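Side-chain contacts in aldo-keto reductase family 1, member B4 (Aldose reductase) (PDB 4HBK), which probably reduces aldehydes such as aldoses to the corresponding alcohols with NADPH: residues 171-174 against 175-178; 194-197 against 198-201; 100-103 against 104-107; 277-280 against 281-285; 67-71 against 72-76. All coordinates share one frame; numbering follows the deposited sequence.

Contact 1: 171-174 against 175-178; sequences HEDT and WKEM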
# COMPACT_ATOMS: atom_id res chain seq x y z
N HIS A 171 -19.38 2.79 -3.42
CA HIS A 171 -18.17 3.21 -2.73
C HIS A 171 -18.45 4.11 -1.55
O HIS A 171 -17.85 3.94 -0.49
CB HIS A 171 -17.21 3.85 -3.72
CG HIS A 171 -16.70 2.90 -4.75
ND1 HIS A 171 -16.28 3.30 -6.00
CD2 HIS A 171 -16.55 1.55 -4.71
CE1 HIS A 171 -15.89 2.24 -6.69
NE2 HIS A 171 -16.04 1.17 -5.93
N GLU A 172 -19.38 5.05 -1.71
CA GLU A 172 -19.66 6.02 -0.65
C GLU A 172 -20.29 5.39 0.58
O GLU A 172 -20.13 5.89 1.70
CB GLU A 172 -20.50 7.21 -1.16
CG GLU A 172 -21.84 6.84 -1.80
CD GLU A 172 -21.74 6.50 -3.29
OE1 GLU A 172 -20.64 6.15 -3.76
OE2 GLU A 172 -22.77 6.60 -4.00
N ASP A 173 -20.99 4.27 0.39
CA ASP A 173 -21.60 3.55 1.50
C ASP A 173 -20.55 2.82 2.35
O ASP A 173 -20.62 2.84 3.58
CB ASP A 173 -22.64 2.55 1.01
CG ASP A 173 -23.83 3.22 0.33
OD1 ASP A 173 -23.93 4.47 0.32
OD2 ASP A 173 -24.69 2.48 -0.19
N THR A 174 -19.59 2.18 1.70
CA THR A 174 -18.50 1.55 2.44
C THR A 174 -17.72 2.65 3.16
O THR A 174 -17.36 2.50 4.33
CB THR A 174 -17.55 0.78 1.54
OG1 THR A 174 -18.29 -0.22 0.82
CG2 THR A 174 -16.46 0.09 2.36
N TRP A 175 -17.51 3.77 2.48
CA TRP A 175 -16.72 4.84 3.06
C TRP A 175 -17.34 5.39 4.33
O TRP A 175 -16.63 5.74 5.27
CB TRP A 175 -16.49 5.97 2.05
CG TRP A 175 -15.50 6.98 2.53
CD1 TRP A 175 -15.78 8.22 3.05
CD2 TRP A 175 -14.07 6.85 2.54
NE1 TRP A 175 -14.61 8.87 3.38
CE2 TRP A 175 -13.55 8.06 3.07
CE3 TRP A 175 -13.19 5.84 2.16
CZ2 TRP A 175 -12.18 8.27 3.22
CZ3 TRP A 175 -11.83 6.06 2.30
CH2 TRP A 175 -11.34 7.26 2.84
N LYS A 176 -18.67 5.48 4.36
CA LYS A 176 -19.34 5.96 5.56
C LYS A 176 -18.94 5.13 6.78
O LYS A 176 -18.69 5.67 7.85
CB LYS A 176 -20.87 5.99 5.40
CG LYS A 176 -21.38 7.24 4.73
CD LYS A 176 -22.77 7.63 5.23
CE LYS A 176 -23.86 6.92 4.44
NZ LYS A 176 -23.66 7.15 2.98
N GLU A 177 -18.87 3.81 6.60
CA GLU A 177 -18.45 2.95 7.70
C GLU A 177 -16.98 3.14 8.04
O GLU A 177 -16.59 3.01 9.20
CB GLU A 177 -18.73 1.48 7.38
CG GLU A 177 -20.18 1.08 7.55
CD GLU A 177 -20.69 1.39 8.95
OE1 GLU A 177 -21.73 2.06 9.04
OE2 GLU A 177 -20.06 0.96 9.94
N MET A 178 -16.17 3.43 7.03
CA MET A 178 -14.75 3.68 7.27
C MET A 178 -14.63 4.92 8.14
O MET A 178 -13.76 5.01 9.02
CB MET A 178 -13.99 3.89 5.96
CG MET A 178 -13.95 2.68 5.03
SD MET A 178 -12.86 1.38 5.62
CE MET A 178 -11.26 2.11 5.25
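Asp173 and Lys176 run side by side on the outer face of helix 171-183, one helical turn apart, and their charged ends make a long salt bridge, Asp173 OD1 to Lys176 NZ at 3.8 Å. The lysine chain bends at chi2, chi3 (-87°) and chi4, which brings NZ back toward the aspartate; Lys176 CG rests 3.5 Å from Glu172 O on the way. On the inward side Thr174 and Met178 follow each other along the helix: Thr174 CG2 and Met178 CG come within 4.5 Å, and the methionine CG lies 3.5 Å from Thr174 O, the carbonyl that accepts from Met178 N. Met178 CB also sits over one face of the Trp175 indole, 4.3 Å above its plane and toward the rim.

The backbone bonds Trp175 N to His171 O (3.0 Å) and Lys176 N to Glu172 O (3.1 Å) set these spacings. Further out, the indole lies against Ile190 and Leu192 of strand 187-193. The first turns of this barrel helix are thus two-sided: three polar side-chain atoms of the buried face bond to main-chain carbonyls, His171 NE2 to Pro146 O, Thr174 OG1 to Phe117 O and Trp175 NE1 to Ile209 O, whereas the exposed lysine meets its aspartate at a distance that implies a loose, mainly electrostatic attraction.

Contact 2: 194-197 against 198-201; sequences NFNK and RQIQ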
# COMPACT_ATOMS: atom_id res chain seq x y z
N ASN A 194 -6.01 1.05 -5.30
CA ASN A 194 -6.45 0.67 -6.65
C ASN A 194 -7.73 1.37 -7.11
O ASN A 194 -8.51 0.78 -7.86
CB ASN A 194 -6.65 -0.85 -6.75
CG ASN A 194 -5.37 -1.62 -6.46
OD1 ASN A 194 -4.35 -1.44 -7.13
ND2 ASN A 194 -5.42 -2.48 -5.44
N PHE A 195 -7.95 2.61 -6.66
CA PHE A 195 -9.07 3.39 -7.15
C PHE A 195 -8.57 4.27 -8.28
O PHE A 195 -7.42 4.69 -8.25
CB PHE A 195 -9.66 4.27 -6.05
CG PHE A 195 -10.66 3.57 -5.17
CD1 PHE A 195 -10.33 2.40 -4.52
CD2 PHE A 195 -11.93 4.09 -5.00
CE1 PHE A 195 -11.23 1.76 -3.72
CE2 PHE A 195 -12.86 3.44 -4.20
CZ PHE A 195 -12.51 2.27 -3.56
N ASN A 196 -9.41 4.55 -9.27
CA ASN A 196 -9.00 5.46 -10.35
C ASN A 196 -9.48 6.89 -10.06
O ASN A 196 -10.14 7.13 -9.05
CB ASN A 196 -9.46 4.96 -11.73
CG ASN A 196 -10.98 4.95 -11.90
OD1 ASN A 196 -11.71 5.71 -11.26
ND2 ASN A 196 -11.45 4.09 -12.78
N LYS A 197 -9.14 7.83 -10.95
CA LYS A 197 -9.45 9.24 -10.71
C LYS A 197 -10.94 9.46 -10.47
O LYS A 197 -11.33 10.08 -9.48
CB LYS A 197 -8.98 10.11 -11.89
CG LYS A 197 -9.42 11.57 -11.79
CD LYS A 197 -8.87 12.40 -12.95
CE LYS A 197 -9.45 13.82 -12.96
NZ LYS A 197 -8.98 14.61 -14.14
N ARG A 198 -11.75 8.95 -11.40
CA ARG A 198 -13.21 9.03 -11.36
C ARG A 198 -13.72 8.58 -9.99
O ARG A 198 -14.54 9.26 -9.37
CB ARG A 198 -13.78 8.09 -12.43
CG ARG A 198 -15.10 8.48 -13.06
CD ARG A 198 -15.82 7.25 -13.66
NE ARG A 198 -16.40 6.43 -12.59
CZ ARG A 198 -16.08 5.16 -12.32
NH1 ARG A 198 -15.19 4.50 -13.06
NH2 ARG A 198 -16.67 4.54 -11.31
N GLN A 199 -13.23 7.43 -9.54
CA GLN A 199 -13.70 6.82 -8.30
C GLN A 199 -13.28 7.64 -7.08
O GLN A 199 -14.04 7.79 -6.13
CB GLN A 199 -13.20 5.38 -8.21
CG GLN A 199 -13.82 4.47 -9.26
CD GLN A 199 -13.10 3.14 -9.36
OE1 GLN A 199 -11.88 3.07 -9.20
NE2 GLN A 199 -13.85 2.08 -9.63
N ILE A 200 -12.07 8.17 -7.11
CA ILE A 200 -11.61 9.06 -6.05
C ILE A 200 -12.45 10.35 -6.01
O ILE A 200 -12.90 10.78 -4.95
CB ILE A 200 -10.12 9.39 -6.20
CG1 ILE A 200 -9.29 8.11 -6.15
CG2 ILE A 200 -9.68 10.42 -5.14
CD1 ILE A 200 -7.82 8.28 -6.57
N GLN A 201 -12.66 10.96 -7.18
CA GLN A 201 -13.51 12.14 -7.28
C GLN A 201 -14.82 11.90 -6.54
O GLN A 201 -15.22 12.70 -5.71
CB GLN A 201 -13.79 12.49 -8.75
CG GLN A 201 -12.64 13.24 -9.44
CD GLN A 201 -12.84 13.40 -10.94
OE1 GLN A 201 -13.32 12.49 -11.62
NE2 GLN A 201 -12.48 14.56 -11.47
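The side-chain amides of Asn196 and Gln199, their planes 35° apart, cross at about a right angle and form a capping box at the start of helix 197-206. Asn196 OD1 also lies over one face of the Arg198 guanidinium, whose plane stands steeply to the asparagine amide. The Phe195 ring meets Gln199 CB obliquely through CD2, at 3.7 Å, and His171 of helix 171-183 also packs against this ring.

The box is closed by two bonds. Asn196 OD1 accepts from Gln199 N, an N-H of the first turn, which has no earlier helical carbonyl to bond to, at 2.9 Å, the donor arriving almost straight down the C=O bond. In return Asn196 N gives its hydrogen to Gln199 OE1 at 2.9 Å, on a lone pair in the amide plane and nearly linear at 169°. The asparagine can turn back over the helix because its CG stands between the backbone N and the carbonyl carbon (chi1 66°).

Gln199 NE2 and Arg198 NH2 share Glu337 OE1, and Arg198 NH1 pairs with Glu342, while Asn196 ND2 holds Pro339 O, so the cap residues and Arg198 together hold the C-terminal segment. Before the cap, Asn194 bonds to Tyr241 and to the carbonyl of His144, a predicted substrate-binding residue. Along the outer side the fully extended Lys197 crosses Gln201, and Lys197 CE lies 3.5 Å from Gln201 NE2. On the buried side, Phe195 CB touches Ile200 CG1 at 3.9 Å.

Contact 3: 100-103 against 104-107; sequences RLKR and EDIF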
# COMPACT_ATOMS: atom_id res chain seq x y z
N ARG A 100 12.47 -2.19 22.78
CA ARG A 100 11.98 -1.12 23.64
C ARG A 100 11.45 0.07 22.81
O ARG A 100 11.86 1.23 23.01
CB ARG A 100 13.06 -0.70 24.65
CG ARG A 100 13.36 -1.79 25.70
CD ARG A 100 14.86 -1.98 25.94
NE ARG A 100 15.54 -2.58 24.78
CZ ARG A 100 16.35 -1.92 23.95
NH1 ARG A 100 16.61 -0.63 24.15
NH2 ARG A 100 16.90 -2.56 22.93
N LEU A 101 10.55 -0.24 21.89
CA LEU A 101 9.86 0.78 21.11
C LEU A 101 8.40 0.89 21.53
O LEU A 101 7.77 -0.11 21.93
CB LEU A 101 9.91 0.45 19.61
CG LEU A 101 11.27 0.37 18.94
CD1 LEU A 101 11.09 0.07 17.46
CD2 LEU A 101 12.02 1.67 19.14
N LYS A 102 7.85 2.10 21.45
CA LYS A 102 6.44 2.33 21.74
C LYS A 102 5.56 2.17 20.49
O LYS A 102 6.01 2.39 19.36
CB LYS A 102 6.23 3.72 22.37
CG LYS A 102 6.92 3.91 23.73
CD LYS A 102 6.44 5.16 24.48
CE LYS A 102 7.26 6.40 24.14
NZ LYS A 102 7.06 6.86 22.73
N ARG A 103 4.32 1.76 20.72
CA ARG A 103 3.31 1.64 19.67
C ARG A 103 3.32 2.87 18.77
O ARG A 103 3.32 2.74 17.54
CB ARG A 103 1.92 1.47 20.29
CG ARG A 103 0.74 1.61 19.30
CD ARG A 103 0.85 0.58 18.20
NE ARG A 103 -0.21 0.70 17.20
CZ ARG A 103 -0.14 1.43 16.09
NH1 ARG A 103 0.95 2.14 15.83
NH2 ARG A 103 -1.16 1.47 15.25
N GLU A 104 3.32 4.05 19.37
CA GLU A 104 3.16 5.27 18.58
C GLU A 104 4.39 5.60 17.75
O GLU A 104 4.38 6.56 16.99
CB GLU A 104 2.71 6.46 19.43
CG GLU A 104 3.75 6.96 20.43
CD GLU A 104 3.53 6.41 21.83
OE1 GLU A 104 3.06 5.24 21.95
OE2 GLU A 104 3.82 7.15 22.80
N ASP A 105 5.45 4.81 17.91
CA ASP A 105 6.65 4.96 17.09
C ASP A 105 6.52 4.25 15.74
O ASP A 105 7.35 4.43 14.85
CB ASP A 105 7.88 4.40 17.82
CG ASP A 105 8.30 5.26 19.02
OD1 ASP A 105 8.13 6.50 18.94
OD2 ASP A 105 8.80 4.69 20.02
N ILE A 106 5.49 3.43 15.58
CA ILE A 106 5.33 2.64 14.37
C ILE A 106 4.07 3.05 13.63
O ILE A 106 3.06 3.37 14.26
CB ILE A 106 5.23 1.13 14.66
CG1 ILE A 106 6.27 0.71 15.70
CG2 ILE A 106 5.40 0.31 13.38
CD1 ILE A 106 7.69 0.78 15.20
N PHE A 107 4.14 3.04 12.31
CA PHE A 107 2.99 3.30 11.47
C PHE A 107 2.48 1.98 10.89
O PHE A 107 3.19 1.32 10.13
CB PHE A 107 3.39 4.25 10.34
CG PHE A 107 2.23 4.85 9.60
CD1 PHE A 107 1.51 4.10 8.69
CD2 PHE A 107 1.88 6.18 9.80
CE1 PHE A 107 0.44 4.67 7.98
CE2 PHE A 107 0.82 6.75 9.11
CZ PHE A 107 0.09 5.99 8.20
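A short 3-10 turn at residues 103-105 links helix 85-98 to strand 107-112, and Lys102 and Asp105 clasp each other across it. Asp105 N bonds to Lys102 O at 2.9 Å, while Asp105 OD2 receives Lys102 N at 3.1 Å on the anti side of the carboxylate, 33° out of its plane. Asp105 CG lies beside its own backbone N (chi1 -70°), which turns the carboxylate back to the start of the turn. Lys102 thus engages the aspartate through its main chain and, more loosely, its ammonium group, since NZ makes a long salt bridge of 3.9 Å to the same OD2.

NZ lies nearer Glu104 OE2, at 3.3 Å, in a salt bridge whose hydrogen bond is weak; the lysine curls at chi3 and chi4 to stand between the two acids. This small network lies at the surface, where solvent probably screens the charges. The turn closes with Ile106 N to Arg103 O at 3.0 Å.

On the inner side Leu101 CD1 touches Ile106 CD1 at 4.1 Å, the two side chains crossing at about a right angle. Both pack on Leu96 of helix 85-98. Arg103 NH2 makes a salt bridge to Asp139 of strand 138-143 and a hydrogen bond to Tyr137 O, with a cation-pi contact to the Tyr137 ring. Phe107 enters strand 107-112 with backbone hydrogen bonds to Arg74 and to Leu76 of strand 75-77.

Contact 4: 277-280 against 281-285; sequences LLRY and LLQRK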
# COMPACT_ATOMS: atom_id res chain seq x y z
N LEU A 277 15.80 2.57 -8.00
CA LEU A 277 14.37 2.46 -8.31
C LEU A 277 13.48 3.07 -7.21
O LEU A 277 12.47 3.72 -7.49
CB LEU A 277 13.98 1.00 -8.58
CG LEU A 277 14.58 0.38 -9.86
CD1 LEU A 277 14.34 -1.12 -9.96
CD2 LEU A 277 14.02 1.09 -11.10
N LEU A 278 13.85 2.83 -5.96
CA LEU A 278 13.12 3.40 -4.83
C LEU A 278 13.35 4.91 -4.69
O LEU A 278 12.41 5.65 -4.41
CB LEU A 278 13.51 2.68 -3.54
CG LEU A 278 13.10 1.21 -3.47
CD1 LEU A 278 13.68 0.54 -2.26
CD2 LEU A 278 11.59 1.12 -3.43
N ARG A 279 14.59 5.36 -4.88
CA ARG A 279 14.88 6.79 -4.77
C ARG A 279 14.10 7.55 -5.82
O ARG A 279 13.65 8.67 -5.58
CB ARG A 279 16.37 7.06 -4.95
CG ARG A 279 16.76 8.51 -4.71
CD ARG A 279 16.78 8.82 -3.22
NE ARG A 279 16.67 10.25 -3.01
CZ ARG A 279 16.59 10.83 -1.81
NH1 ARG A 279 16.60 10.09 -0.71
NH2 ARG A 279 16.49 12.15 -1.73
N TYR A 280 13.94 6.93 -6.99
CA TYR A 280 13.18 7.51 -8.08
C TYR A 280 11.76 7.84 -7.61
O TYR A 280 11.24 8.93 -7.85
CB TYR A 280 13.15 6.54 -9.27
CG TYR A 280 11.96 6.75 -10.18
CD1 TYR A 280 11.91 7.82 -11.06
CD2 TYR A 280 10.89 5.87 -10.17
CE1 TYR A 280 10.83 8.01 -11.90
CE2 TYR A 280 9.79 6.05 -11.00
CZ TYR A 280 9.77 7.14 -11.85
OH TYR A 280 8.69 7.35 -12.69
N LEU A 281 11.14 6.89 -6.92
CA LEU A 281 9.78 7.06 -6.44
C LEU A 281 9.75 8.05 -5.29
O LEU A 281 8.85 8.89 -5.21
CB LEU A 281 9.18 5.72 -6.01
CG LEU A 281 9.03 4.69 -7.13
CD1 LEU A 281 8.68 3.34 -6.53
CD2 LEU A 281 7.97 5.12 -8.13
N LEU A 282 10.74 7.95 -4.40
CA LEU A 282 10.80 8.89 -3.28
C LEU A 282 10.88 10.36 -3.75
O LEU A 282 10.24 11.25 -3.18
CB LEU A 282 11.94 8.54 -2.33
CG LEU A 282 11.78 7.24 -1.54
CD1 LEU A 282 13.08 6.85 -0.84
CD2 LEU A 282 10.66 7.38 -0.52
N GLN A 283 11.65 10.60 -4.80
CA GLN A 283 11.81 11.96 -5.31
C GLN A 283 10.57 12.47 -6.05
O GLN A 283 10.44 13.67 -6.30
CB GLN A 283 13.10 12.10 -6.13
CG GLN A 283 14.35 11.91 -5.25
CD GLN A 283 15.67 12.21 -5.96
OE1 GLN A 283 16.72 11.74 -5.54
NE2 GLN A 283 15.61 13.00 -7.01
N ARG A 284 9.64 11.57 -6.37
CA ARG A 284 8.32 11.99 -6.85
C ARG A 284 7.33 12.21 -5.70
O ARG A 284 6.12 12.33 -5.91
CB ARG A 284 7.77 10.99 -7.87
CG ARG A 284 8.54 10.95 -9.20
CD ARG A 284 7.97 9.89 -10.15
NE ARG A 284 6.51 10.02 -10.32
CZ ARG A 284 5.72 9.03 -10.72
NH1 ARG A 284 6.23 7.83 -10.99
NH2 ARG A 284 4.40 9.23 -10.83
N LYS A 285 7.85 12.26 -4.47
CA LYS A 285 7.06 12.54 -3.27
C LYS A 285 6.10 11.40 -2.93
O LYS A 285 4.99 11.64 -2.45
CB LYS A 285 6.31 13.87 -3.41
CG LYS A 285 7.22 15.01 -3.85
CD LYS A 285 6.97 16.29 -3.07
CE LYS A 285 5.94 17.19 -3.76
NZ LYS A 285 6.00 18.61 -3.25
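Gln283 OE1 is gripped by two donors, the side chain of Arg279 one turn earlier and the backbone N of Leu309 in the loop before helix 311-319. The bond from Arg279 NE is short and straight, 2.9 Å and 171° at the hydrogen; the oxygen lies in the guanidinium plane and presents a lone pair in its own amide plane. The two flat groups stand 78° apart, so they meet edge-on and do not stack. The arginine is directed there by a bend at chi2 (76°), which also leaves its CG 3.3 Å from OE1, while the glutamine runs out extended. Arg279 NH1 goes on to Val304 O, so this guanidinium bridges the helix to the segment that follows helix 295-302.

On another face, Tyr280 and Arg284 lie side by side, pointing the same way, with ring and guanidinium planes well inclined to each other. Arg284 NH1 reaches Tyr280 OH at 3.0 Å in a weak, bent bond, and Arg284 CD lies 3.7 Å from Tyr280 CZ. The hydroxyl has a stronger partner in Asn318, and Arg284 NH2 holds Pro223 O. Leu281 CD2 packs against Tyr280 CE2 at 3.5 Å, and the leucine side chain continues to Val288 of strand 287-288.

Backbone bonds such as Leu282 N to Leu278 O, 2.8 Å, keep the last regular turn. The whole is the C-terminal end of helix 273-283, an outer helix of the (beta/alpha)8 barrel, leading into its eighth parallel strand.

Contact 5: 67-71 against 72-76; sequences KALEI and GYRHL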
# COMPACT_ATOMS: atom_id res chain seq x y z
N LYS A 67 13.23 -8.17 11.43
CA LYS A 67 14.43 -7.70 10.75
C LYS A 67 14.25 -6.25 10.31
O LYS A 67 15.10 -5.40 10.59
CB LYS A 67 14.78 -8.59 9.55
CG LYS A 67 15.94 -8.11 8.69
CD LYS A 67 17.28 -8.15 9.44
CE LYS A 67 17.53 -9.51 10.05
NZ LYS A 67 18.92 -9.63 10.57
N ALA A 68 13.14 -5.97 9.64
CA ALA A 68 12.83 -4.60 9.22
C ALA A 68 12.94 -3.60 10.38
O ALA A 68 13.52 -2.52 10.21
CB ALA A 68 11.43 -4.53 8.62
N LEU A 69 12.35 -3.94 11.52
CA LEU A 69 12.31 -2.99 12.64
C LEU A 69 13.71 -2.79 13.22
O LEU A 69 14.06 -1.68 13.61
CB LEU A 69 11.31 -3.42 13.72
CG LEU A 69 9.81 -3.45 13.39
CD1 LEU A 69 8.99 -4.02 14.56
CD2 LEU A 69 9.30 -2.08 13.03
N GLU A 70 14.51 -3.86 13.26
CA GLU A 70 15.91 -3.75 13.70
C GLU A 70 16.73 -2.86 12.78
O GLU A 70 17.57 -2.08 13.24
CB GLU A 70 16.57 -5.14 13.80
CG GLU A 70 16.07 -5.93 14.99
CD GLU A 70 16.42 -7.42 14.95
OE1 GLU A 70 16.89 -7.94 13.91
OE2 GLU A 70 16.21 -8.06 16.00
N ILE A 71 16.50 -2.99 11.48
CA ILE A 71 17.18 -2.18 10.49
C ILE A 71 16.81 -0.69 10.61
O ILE A 71 17.63 0.18 10.36
CB ILE A 71 16.88 -2.74 9.07
CG1 ILE A 71 17.73 -3.99 8.83
CG2 ILE A 71 17.14 -1.69 7.98
CD1 ILE A 71 17.22 -4.88 7.72
N GLY A 72 15.58 -0.39 11.00
CA GLY A 72 15.16 0.99 11.14
C GLY A 72 13.78 1.32 10.59
O GLY A 72 13.26 2.39 10.87
N TYR A 73 13.18 0.43 9.82
CA TYR A 73 11.82 0.64 9.32
C TYR A 73 10.88 0.99 10.49
O TYR A 73 10.95 0.36 11.55
CB TYR A 73 11.27 -0.62 8.66
CG TYR A 73 11.87 -1.02 7.32
CD1 TYR A 73 13.12 -1.63 7.24
CD2 TYR A 73 11.13 -0.87 6.14
CE1 TYR A 73 13.65 -2.02 6.02
CE2 TYR A 73 11.65 -1.27 4.91
CZ TYR A 73 12.91 -1.85 4.86
OH TYR A 73 13.43 -2.25 3.66
N ARG A 74 9.97 1.94 10.27
CA ARG A 74 9.00 2.34 11.30
C ARG A 74 7.57 2.36 10.73
O ARG A 74 6.69 3.07 11.21
CB ARG A 74 9.38 3.71 11.89
CG ARG A 74 10.69 3.71 12.71
CD ARG A 74 10.57 2.82 13.94
NE ARG A 74 11.79 2.75 14.75
CZ ARG A 74 12.71 1.80 14.65
NH1 ARG A 74 12.58 0.82 13.76
NH2 ARG A 74 13.78 1.83 15.44
N HIS A 75 7.36 1.55 9.70
CA HIS A 75 6.12 1.56 8.95
C HIS A 75 5.94 0.16 8.39
O HIS A 75 6.85 -0.37 7.73
CB HIS A 75 6.25 2.60 7.83
CG HIS A 75 5.13 2.60 6.83
ND1 HIS A 75 4.99 3.59 5.88
CD2 HIS A 75 4.12 1.72 6.62
CE1 HIS A 75 3.93 3.33 5.13
NE2 HIS A 75 3.38 2.21 5.56
N LEU A 76 4.80 -0.47 8.67
CA LEU A 76 4.51 -1.81 8.14
C LEU A 76 3.21 -1.77 7.37
O LEU A 76 2.22 -1.24 7.86
CB LEU A 76 4.40 -2.86 9.25
CG LEU A 76 5.48 -2.90 10.33
CD1 LEU A 76 5.06 -3.81 11.50
CD2 LEU A 76 6.78 -3.37 9.73
O HOH W 1 16.04 0.01 14.93
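Ala68 CB packs on the Tyr73 ring at CD1, 3.6 Å away, and Ile71 CG2 reaches CE1 of the same ring obliquely, so the tyrosine lies against the last turn of helix 60-71. Tyr73 CG stands beside its backbone N (chi1 -71°), which brings the ring back alongside Ile71, both side chains pointing the same way. A second apolar link joins Leu69 CD2 to Leu76 CD2 at 4.3 Å.

Outward from these carbons the helix end is closed by its carbonyls. Ala68 O accepts from Gly72 N at 3.1 Å and from Tyr73 N at 3.0 Å, the two donors coming from opposite faces of its plane. Gly72 leaves the helix with positive phi (137°).

At the polar edge Arg74 NH1 donates to Leu69 O, 2.9 Å, on a lone pair in the carbonyl plane, and to Tyr73 O, 2.8 Å. Arg74 NH2 donates to a water at 2.9 Å, which in turn donates to Leu69 O, so partners close to its plane fix the rotation of the guanidinium.

Tyr73 OH extends to Ile298 O of helix 295-302, whose residues also cover Ile71. Leu69 and Leu76 face Leu92 of helix 85-98. The turn thus completes the beta-alpha-beta unit of strand 51-52, helix 60-71 and strand 75-77, with backbone bonds from His75 to Leu51 and from Leu76 to Thr109.

All five contacts are local, set in the outer helices of one (beta/alpha)8 barrel or in the turns that join them to strands. Contacts 2 and 4 are the buried ones, contacts 1 and 5 are partly buried, and contact 3 lies on the surface, where charge pairs prevail. Contact 2 caps a helix start; contacts 4 and 5 close helix ends before strands. Contacts 1 and 2 touch through a histidine and so join two adjacent helices. Contacts 3 and 5 lead into neighbouring parallel strands and are joined by backbone bonds. Contact 4 touches none of the others, its nearest being contact 5 about 7 Å away between closest atoms.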